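Long-range contact in 11R-lipoxygenase (Gersemia fruticosa, PDB 3VF1), which probably uses a non-haem iron to add molecular oxygen to polyunsaturated fatty acids, as lipoxygenases do, in a calcium-dependent manner: residues K376-Q388 against Q582-M596. Numbering follows the deposited sequence.
Sequences KLWLRCADTQYHQ and QMATYGFHPNSPTLM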
ATOM      1  N   LYS A 376     -13.012 -19.268 -18.435  1.00 23.07           N
ATOM      2  CA  LYS A 376     -11.825 -18.637 -17.871  1.00 23.92           C
ATOM      3  C   LYS A 376     -12.057 -17.157 -17.577  1.00 25.29           C
ATOM      4  O   LYS A 376     -11.597 -16.643 -16.560  1.00 25.67           O
ATOM      5  CB  LYS A 376     -10.630 -18.809 -18.812  1.00 22.52           C
ATOM      6  CG  LYS A 376     -10.093 -20.234 -18.864  1.00 25.96           C
ATOM      7  CD  LYS A 376      -8.793 -20.327 -19.648  1.00 24.49           C
ATOM      8  CE  LYS A 376      -8.978 -19.948 -21.110  1.00 24.30           C
ATOM      9  NZ  LYS A 376      -7.713 -20.091 -21.881  1.00 27.58           N
ATOM     10  N   LEU A 377     -12.771 -16.475 -18.466  1.00 24.81           N
ATOM     11  CA  LEU A 377     -13.044 -15.054 -18.292  1.00 24.29           C
ATOM     12  C   LEU A 377     -13.838 -14.798 -17.019  1.00 24.68           C
ATOM     13  O   LEU A 377     -13.592 -13.821 -16.315  1.00 26.69           O
ATOM     14  CB  LEU A 377     -13.797 -14.497 -19.502  1.00 24.98           C
ATOM     15  CG  LEU A 377     -12.974 -14.395 -20.791  1.00 28.24           C
ATOM     16  CD1 LEU A 377     -13.871 -14.119 -21.989  1.00 26.55           C
ATOM     17  CD2 LEU A 377     -11.912 -13.314 -20.663  1.00 25.45           C
ATOM     18  N   TRP A 378     -14.785 -15.682 -16.721  1.00 25.98           N
ATOM     19  CA  TRP A 378     -15.624 -15.531 -15.534  1.00 24.27           C
ATOM     20  C   TRP A 378     -14.852 -15.814 -14.249  1.00 23.93           C
ATOM     21  O   TRP A 378     -15.167 -15.261 -13.197  1.00 24.62           O
ATOM     22  CB  TRP A 378     -16.852 -16.438 -15.626  1.00 24.99           C
ATOM     23  CG  TRP A 378     -17.955 -15.860 -16.468  1.00 28.78           C
ATOM     24  CD1 TRP A 378     -18.195 -16.101 -17.791  1.00 29.07           C
ATOM     25  CD2 TRP A 378     -18.965 -14.937 -16.040  1.00 29.51           C
ATOM     26  NE1 TRP A 378     -19.292 -15.388 -18.210  1.00 30.48           N
ATOM     27  CE2 TRP A 378     -19.782 -14.665 -17.156  1.00 30.65           C
ATOM     28  CE3 TRP A 378     -19.257 -14.316 -14.823  1.00 31.50           C
ATOM     29  CZ2 TRP A 378     -20.871 -13.800 -17.089  1.00 30.11           C
ATOM     30  CZ3 TRP A 378     -20.339 -13.456 -14.759  1.00 31.66           C
ATOM     31  CH2 TRP A 378     -21.133 -13.208 -15.883  1.00 30.67           C
ATOM     32  N   LEU A 379     -13.840 -16.671 -14.335  1.00 25.92           N
ATOM     33  CA  LEU A 379     -12.989 -16.960 -13.185  1.00 25.29           C
ATOM     34  C   LEU A 379     -12.115 -15.751 -12.859  1.00 24.95           C
ATOM     35  O   LEU A 379     -11.943 -15.392 -11.695  1.00 27.68           O
ATOM     36  CB  LEU A 379     -12.114 -18.185 -13.457  1.00 25.80           C
ATOM     37  CG  LEU A 379     -11.203 -18.630 -12.313  1.00 25.50           C
ATOM     38  CD1 LEU A 379     -12.013 -19.060 -11.100  1.00 24.18           C
ATOM     39  CD2 LEU A 379     -10.288 -19.758 -12.770  1.00 25.20           C
ATOM     40  N   ARG A 380     -11.567 -15.123 -13.895  1.00 22.95           N
ATOM     41  CA  ARG A 380     -10.733 -13.940 -13.723  1.00 25.18           C
ATOM     42  C   ARG A 380     -11.549 -12.755 -13.218  1.00 25.07           C
ATOM     43  O   ARG A 380     -11.065 -11.951 -12.423  1.00 26.24           O
ATOM     44  CB  ARG A 380     -10.055 -13.572 -15.044  1.00 27.20           C
ATOM     45  CG  ARG A 380      -9.036 -14.590 -15.516  1.00 32.57           C
ATOM     46  CD  ARG A 380      -7.828 -14.625 -14.596  1.00 31.88           C
ATOM     47  NE  ARG A 380      -7.096 -13.360 -14.604  1.00 35.87           N
ATOM     48  CZ  ARG A 380      -6.201 -13.004 -13.687  1.00 36.95           C
ATOM     49  NH1 ARG A 380      -5.921 -13.808 -12.669  1.00 34.76           N
ATOM     50  NH2 ARG A 380      -5.589 -11.832 -13.783  1.00 36.98           N
ATOM     51  N   CYS A 381     -12.787 -12.645 -13.684  1.00 22.85           N
ATOM     52  CA  CYS A 381     -13.654 -11.554 -13.265  1.00 25.59           C
ATOM     53  C   CYS A 381     -13.869 -11.606 -11.758  1.00 26.31           C
ATOM     54  O   CYS A 381     -13.815 -10.581 -11.079  1.00 23.53           O
ATOM     55  CB  CYS A 381     -14.996 -11.615 -13.995  1.00 26.27           C
ATOM     56  SG  CYS A 381     -16.013 -10.128 -13.778  1.00 31.57           S
ATOM     57  N   ALA A 382     -14.107 -12.806 -11.241  1.00 26.64           N
ATOM     58  CA  ALA A 382     -14.259 -13.002  -9.807  1.00 24.86           C
ATOM     59  C   ALA A 382     -12.989 -12.566  -9.084  1.00 25.71           C
ATOM     60  O   ALA A 382     -13.046 -11.903  -8.044  1.00 28.29           O
ATOM     61  CB  ALA A 382     -14.567 -14.457  -9.501  1.00 21.78           C
ATOM     62  N   ASP A 383     -11.841 -12.937  -9.643  1.00 23.97           N
ATOM     63  CA  ASP A 383     -10.555 -12.618  -9.035  1.00 25.23           C
ATOM     64  C   ASP A 383     -10.331 -11.110  -8.989  1.00 23.88           C
ATOM     65  O   ASP A 383      -9.728 -10.597  -8.048  1.00 27.51           O
ATOM     66  CB  ASP A 383      -9.419 -13.296  -9.806  1.00 23.95           C
ATOM     67  CG  ASP A 383      -8.065 -13.079  -9.157  1.00 29.94           C
ATOM     68  OD1 ASP A 383      -7.738 -13.811  -8.198  1.00 26.26           O
ATOM     69  OD2 ASP A 383      -7.327 -12.177  -9.609  1.00 34.71           O
ATOM     70  N   THR A 384     -10.821 -10.408 -10.004  1.00 23.34           N
ATOM     71  CA  THR A 384     -10.696  -8.955 -10.057  1.00 25.26           C
ATOM     72  C   THR A 384     -11.440  -8.308  -8.895  1.00 26.67           C
ATOM     73  O   THR A 384     -10.931  -7.384  -8.262  1.00 27.97           O
ATOM     74  CB  THR A 384     -11.246  -8.384 -11.377  1.00 25.41           C
ATOM     75  OG1 THR A 384     -10.465  -8.874 -12.472  1.00 26.42           O
ATOM     76  CG2 THR A 384     -11.201  -6.862 -11.360  1.00 26.54           C
ATOM     77  N   GLN A 385     -12.645  -8.798  -8.619  1.00 25.05           N
ATOM     78  CA  GLN A 385     -13.434  -8.288  -7.506  1.00 27.57           C
ATOM     79  C   GLN A 385     -12.615  -8.436  -6.234  1.00 27.21           C
ATOM     80  O   GLN A 385     -12.498  -7.506  -5.436  1.00 26.63           O
ATOM     81  CB  GLN A 385     -14.751  -9.060  -7.350  1.00 27.30           C
ATOM     82  CG  GLN A 385     -15.518  -9.325  -8.638  1.00 27.33           C
ATOM     83  CD  GLN A 385     -15.813  -8.063  -9.422  1.00 29.92           C
ATOM     84  OE1 GLN A 385     -16.536  -7.185  -8.954  1.00 32.38           O
ATOM     85  NE2 GLN A 385     -15.255  -7.969 -10.626  1.00 25.81           N
ATOM     86  N   TYR A 386     -12.045  -9.624  -6.061  1.00 25.00           N
ATOM     87  CA  TYR A 386     -11.247  -9.946  -4.887  1.00 25.42           C
ATOM     88  C   TYR A 386     -10.021  -9.041  -4.796  1.00 25.21           C
ATOM     89  O   TYR A 386      -9.724  -8.494  -3.738  1.00 24.87           O
ATOM     90  CB  TYR A 386     -10.813 -11.412  -4.949  1.00 25.70           C
ATOM     91  CG  TYR A 386     -10.225 -11.946  -3.662  1.00 26.69           C
ATOM     92  CD1 TYR A 386      -8.951 -11.578  -3.249  1.00 25.32           C
ATOM     93  CD2 TYR A 386     -10.940 -12.833  -2.868  1.00 27.57           C
ATOM     94  CE1 TYR A 386      -8.409 -12.071  -2.076  1.00 24.50           C
ATOM     95  CE2 TYR A 386     -10.408 -13.332  -1.694  1.00 27.43           C
ATOM     96  CZ  TYR A 386      -9.141 -12.947  -1.304  1.00 27.70           C
ATOM     97  OH  TYR A 386      -8.609 -13.441  -0.136  1.00 27.23           O
ATOM     98  N   HIS A 387      -9.316  -8.879  -5.911  1.00 24.64           N
ATOM     99  CA  HIS A 387      -8.073  -8.113  -5.913  1.00 26.14           C
ATOM    100  C   HIS A 387      -8.289  -6.646  -5.558  1.00 24.75           C
ATOM    101  O   HIS A 387      -7.582  -6.094  -4.719  1.00 27.26           O
ATOM    102  CB  HIS A 387      -7.385  -8.194  -7.273  1.00 25.12           C
ATOM    103  CG  HIS A 387      -6.295  -7.185  -7.449  1.00 26.06           C
ATOM    104  ND1 HIS A 387      -6.427  -6.082  -8.265  1.00 28.63           N
ATOM    105  CD2 HIS A 387      -5.062  -7.099  -6.898  1.00 29.50           C
ATOM    106  CE1 HIS A 387      -5.318  -5.368  -8.219  1.00 28.08           C
ATOM    107  NE2 HIS A 387      -4.474  -5.961  -7.396  1.00 29.44           N
ATOM    108  N   GLN A 388      -9.263  -6.015  -6.205  1.00 24.40           N
ATOM    109  CA  GLN A 388      -9.488  -4.586  -6.030  1.00 26.13           C
ATOM    110  C   GLN A 388      -9.911  -4.234  -4.608  1.00 28.40           C
ATOM    111  O   GLN A 388      -9.355  -3.325  -3.998  1.00 32.55           O
ATOM    112  CB  GLN A 388     -10.547  -4.091  -7.016  1.00 25.97           C
ATOM    113  CG  GLN A 388     -10.087  -4.076  -8.462  1.00 30.89           C
ATOM    114  CD  GLN A 388      -8.948  -3.100  -8.701  1.00 37.12           C
ATOM    115  OE1 GLN A 388      -8.777  -2.131  -7.960  1.00 38.26           O
ATOM    116  NE2 GLN A 388      -8.159  -3.355  -9.737  1.00 35.55           N
ATOM    117  N   GLN A 582      -0.834  -3.212 -11.949  1.00 29.90           N
ATOM    118  CA  GLN A 582      -2.220  -3.214 -12.412  1.00 29.57           C
ATOM    119  C   GLN A 582      -2.384  -2.906 -13.898  1.00 28.25           C
ATOM    120  O   GLN A 582      -3.373  -3.307 -14.504  1.00 30.87           O
ATOM    121  CB  GLN A 582      -3.055  -2.229 -11.593  1.00 28.03           C
ATOM    122  CG  GLN A 582      -3.519  -2.780 -10.259  1.00 29.82           C
ATOM    123  CD  GLN A 582      -4.413  -1.811  -9.515  1.00 29.83           C
ATOM    124  OE1 GLN A 582      -5.601  -2.064  -9.323  1.00 33.70           O
ATOM    125  NE2 GLN A 582      -3.842  -0.692  -9.088  1.00 41.76           N
ATOM    126  N   MET A 583      -1.434  -2.190 -14.489  1.00 28.22           N
ATOM    127  CA  MET A 583      -1.539  -1.858 -15.906  1.00 30.73           C
ATOM    128  C   MET A 583      -1.178  -3.070 -16.760  1.00 28.90           C
ATOM    129  O   MET A 583      -1.775  -3.303 -17.809  1.00 28.78           O
ATOM    130  CB  MET A 583      -0.645  -0.669 -16.265  1.00 32.69           C
ATOM    131  CG  MET A 583      -0.811  -0.202 -17.706  1.00 36.14           C
ATOM    132  SD  MET A 583      -2.514   0.238 -18.124  1.00 39.91           S
ATOM    133  CE  MET A 583      -2.642   1.862 -17.375  1.00 40.55           C
ATOM    134  N   ALA A 584      -0.198  -3.841 -16.302  1.00 28.63           N
ATOM    135  CA  ALA A 584       0.174  -5.079 -16.972  1.00 29.22           C
ATOM    136  C   ALA A 584      -0.965  -6.090 -16.886  1.00 29.10           C
ATOM    137  O   ALA A 584      -1.114  -6.947 -17.756  1.00 31.24           O
ATOM    138  CB  ALA A 584       1.435  -5.655 -16.350  1.00 28.60           C
ATOM    139  N   THR A 585      -1.770  -5.980 -15.835  1.00 27.17           N
ATOM    140  CA  THR A 585      -2.832  -6.944 -15.571  1.00 29.11           C
ATOM    141  C   THR A 585      -4.165  -6.528 -16.190  1.00 29.75           C
ATOM    142  O   THR A 585      -4.864  -7.353 -16.777  1.00 27.64           O
ATOM    143  CB  THR A 585      -3.024  -7.145 -14.053  1.00 31.73           C
ATOM    144  OG1 THR A 585      -1.838  -7.724 -13.493  1.00 32.62           O
ATOM    145  CG2 THR A 585      -4.210  -8.053 -13.766  1.00 31.16           C
ATOM    146  N   TYR A 586      -4.511  -5.252 -16.060  1.00 27.19           N
ATOM    147  CA  TYR A 586      -5.809  -4.764 -16.519  1.00 28.98           C
ATOM    148  C   TYR A 586      -5.718  -3.934 -17.797  1.00 28.59           C
ATOM    149  O   TYR A 586      -6.741  -3.580 -18.383  1.00 32.16           O
ATOM    150  CB  TYR A 586      -6.484  -3.940 -15.421  1.00 27.95           C
ATOM    151  CG  TYR A 586      -6.773  -4.728 -14.165  1.00 30.71           C
ATOM    152  CD1 TYR A 586      -7.861  -5.589 -14.099  1.00 29.95           C
ATOM    153  CD2 TYR A 586      -5.960  -4.612 -13.046  1.00 27.58           C
ATOM    154  CE1 TYR A 586      -8.129  -6.313 -12.954  1.00 30.45           C
ATOM    155  CE2 TYR A 586      -6.221  -5.328 -11.898  1.00 31.59           C
ATOM    156  CZ  TYR A 586      -7.307  -6.178 -11.856  1.00 34.22           C
ATOM    157  OH  TYR A 586      -7.568  -6.892 -10.711  1.00 33.43           O
ATOM    158  N   GLY A 587      -4.499  -3.618 -18.224  1.00 26.00           N
ATOM    159  CA  GLY A 587      -4.300  -2.853 -19.441  1.00 30.84           C
ATOM    160  C   GLY A 587      -5.105  -3.445 -20.582  1.00 32.31           C
ATOM    161  O   GLY A 587      -5.879  -2.749 -21.239  1.00 33.07           O
ATOM    162  N   PHE A 588      -4.917  -4.740 -20.814  1.00 31.89           N
ATOM    163  CA  PHE A 588      -5.713  -5.479 -21.785  1.00 30.16           C
ATOM    164  C   PHE A 588      -6.878  -6.142 -21.054  1.00 30.08           C
ATOM    165  O   PHE A 588      -6.709  -7.163 -20.389  1.00 30.50           O
ATOM    166  CB  PHE A 588      -4.847  -6.520 -22.496  1.00 30.02           C
ATOM    167  CG  PHE A 588      -5.535  -7.198 -23.643  1.00 29.40           C
ATOM    168  CD1 PHE A 588      -5.792  -6.510 -24.819  1.00 32.15           C
ATOM    169  CD2 PHE A 588      -5.918  -8.525 -23.552  1.00 28.58           C
ATOM    170  CE1 PHE A 588      -6.425  -7.135 -25.878  1.00 29.82           C
ATOM    171  CE2 PHE A 588      -6.550  -9.153 -24.608  1.00 28.80           C
ATOM    172  CZ  PHE A 588      -6.804  -8.458 -25.771  1.00 32.59           C
ATOM    173  N   HIS A 589      -8.059  -5.547 -21.186  1.00 30.10           N
ATOM    174  CA  HIS A 589      -9.205  -5.891 -20.346  1.00 31.45           C
ATOM    175  C   HIS A 589      -9.511  -7.392 -20.265  1.00 31.05           C
ATOM    176  O   HIS A 589      -9.785  -7.910 -19.182  1.00 31.70           O
ATOM    177  CB  HIS A 589     -10.451  -5.137 -20.819  1.00 27.50           C
ATOM    178  CG  HIS A 589     -11.585  -5.174 -19.842  1.00 31.56           C
ATOM    179  ND1 HIS A 589     -11.856  -4.136 -18.977  1.00 34.53           N
ATOM    180  CD2 HIS A 589     -12.510  -6.128 -19.587  1.00 32.39           C
ATOM    181  CE1 HIS A 589     -12.905  -4.445 -18.237  1.00 32.18           C
ATOM    182  NE2 HIS A 589     -13.320  -5.649 -18.585  1.00 34.17           N
ATOM    183  N   PRO A 590      -9.481  -8.094 -21.407  1.00 29.63           N
ATOM    184  CA  PRO A 590      -9.822  -9.522 -21.400  1.00 28.85           C
ATOM    185  C   PRO A 590      -8.933 -10.371 -20.491  1.00 28.11           C
ATOM    186  O   PRO A 590      -9.341 -11.462 -20.094  1.00 28.55           O
ATOM    187  CB  PRO A 590      -9.628  -9.935 -22.862  1.00 26.61           C
ATOM    188  CG  PRO A 590      -9.826  -8.679 -23.635  1.00 29.84           C
ATOM    189  CD  PRO A 590      -9.257  -7.591 -22.774  1.00 31.86           C
ATOM    190  N   ASN A 591      -7.739  -9.885 -20.170  1.00 28.48           N
ATOM    191  CA  ASN A 591      -6.832 -10.629 -19.302  1.00 28.51           C
ATOM    192  C   ASN A 591      -7.346 -10.686 -17.867  1.00 32.18           C
ATOM    193  O   ASN A 591      -6.990 -11.588 -17.107  1.00 34.04           O
ATOM    194  CB  ASN A 591      -5.430 -10.014 -19.337  1.00 28.85           C
ATOM    195  CG  ASN A 591      -4.431 -10.790 -18.498  1.00 30.12           C
ATOM    196  OD1 ASN A 591      -4.031 -11.898 -18.859  1.00 28.20           O
ATOM    197  ND2 ASN A 591      -4.015 -10.208 -17.378  1.00 31.97           N
ATOM    198  N   SER A 592      -8.187  -9.724 -17.504  1.00 29.43           N
ATOM    199  CA  SER A 592      -8.766  -9.678 -16.168  1.00 30.17           C
ATOM    200  C   SER A 592      -9.991  -8.765 -16.155  1.00 31.48           C
ATOM    201  O   SER A 592      -9.907  -7.609 -15.741  1.00 30.21           O
ATOM    202  CB  SER A 592      -7.728  -9.184 -15.160  1.00 31.79           C
ATOM    203  OG  SER A 592      -8.065  -9.580 -13.841  1.00 34.61           O
ATOM    204  N   PRO A 593     -11.139  -9.289 -16.615  1.00 30.13           N
ATOM    205  CA  PRO A 593     -12.389  -8.525 -16.709  1.00 28.40           C
ATOM    206  C   PRO A 593     -12.818  -7.941 -15.367  1.00 30.11           C
ATOM    207  O   PRO A 593     -12.676  -8.602 -14.338  1.00 29.87           O
ATOM    208  CB  PRO A 593     -13.406  -9.569 -17.182  1.00 26.11           C
ATOM    209  CG  PRO A 593     -12.596 -10.641 -17.821  1.00 27.28           C
ATOM    210  CD  PRO A 593     -11.303 -10.678 -17.077  1.00 29.12           C
ATOM    211  N   THR A 594     -13.340  -6.719 -15.383  1.00 26.55           N
ATOM    212  CA  THR A 594     -13.781  -6.056 -14.161  1.00 28.44           C
ATOM    213  C   THR A 594     -15.270  -6.267 -13.923  1.00 28.16           C
ATOM    214  O   THR A 594     -15.728  -6.261 -12.782  1.00 31.23           O
ATOM    215  CB  THR A 594     -13.492  -4.543 -14.204  1.00 30.09           C
ATOM    216  OG1 THR A 594     -14.166  -3.950 -15.322  1.00 30.74           O
ATOM    217  CG2 THR A 594     -11.997  -4.291 -14.326  1.00 29.83           C
ATOM    218  N   LEU A 595     -16.022  -6.448 -15.002  1.00 31.54           N
ATOM    219  CA  LEU A 595     -17.455  -6.690 -14.890  1.00 32.08           C
ATOM    220  C   LEU A 595     -17.968  -7.545 -16.043  1.00 31.29           C
ATOM    221  O   LEU A 595     -17.285  -7.721 -17.052  1.00 30.23           O
ATOM    222  CB  LEU A 595     -18.219  -5.362 -14.847  1.00 30.88           C
ATOM    223  CG  LEU A 595     -18.117  -4.457 -16.080  1.00 35.31           C
ATOM    224  CD1 LEU A 595     -19.023  -4.930 -17.209  1.00 32.37           C
ATOM    225  CD2 LEU A 595     -18.449  -3.018 -15.712  1.00 33.98           C
ATOM    226  N   MET A 596     -19.172  -8.080 -15.874  1.00 29.52           N
ATOM    227  CA  MET A 596     -19.868  -8.780 -16.944  1.00 28.81           C
ATOM    228  C   MET A 596     -21.259  -8.177 -17.090  1.00 30.82           C
ATOM    229  O   MET A 596     -21.943  -7.931 -16.098  1.00 28.73           O
ATOM    230  CB  MET A 596     -19.967 -10.275 -16.639  1.00 30.96           C
ATOM    231  CG  MET A 596     -18.642 -11.021 -16.730  1.00 31.02           C
ATOM    232  SD  MET A 596     -17.955 -11.038 -18.396  1.00 38.47           S
ATOM    233  CE  MET A 596     -16.601 -12.192 -18.198  1.00 32.48           C
TER
HETATM  234  O   HOH W   1      -6.975  -9.605 -10.866  1.00 28.58           O
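Helix 376-388 and the chain after helix 582-586 bring their CA atoms nearest at Cys-381 and Pro-593 (4.8 Å), whereas the helix axes, running nearly antiparallel at 156°, stay 13.3 Å apart. The contact illustrates a loop bound to an iron-bearing helix: carbonyls of Asn-591, Pro-593 and Thr-594 meet side chains of helix 369-410, which carries the iron ligands His-392 and His-397. Arg-380, its chain bent at chi2 and chi3, turns NE back to Asn-591 O (3.1 Å), which lies in the guanidinium plane. Gln-385 NE2 donates to Thr-594 O (2.8 Å) from above the carbonyl plane and also to Cys-381 O, so both bonds fix the amide. Thr-384 OG1, at the edge of the Tyr-586 ring, lies 2.9 Å from Pro-593 O. Nearer the helix N-terminus, Met-596 lays CG over the six-membered ring of Trp-378, 3.4 Å from its centroid, with SD above the same face in a Met-aromatic contact. With an alanine at Trp-378, Met-596 would probably lose this aromatic face and turn more freely. Gln-388 NE2, near His-392, donates a hydrogen bond to Gln-582 OE1 (2.9 Å), near the ligand Asn-579. Helix 254-263 packs against Arg-380, helix 619-632 touches Gln-388 and Thr-594, and Met-596 pairs its backbone with Tyr-328.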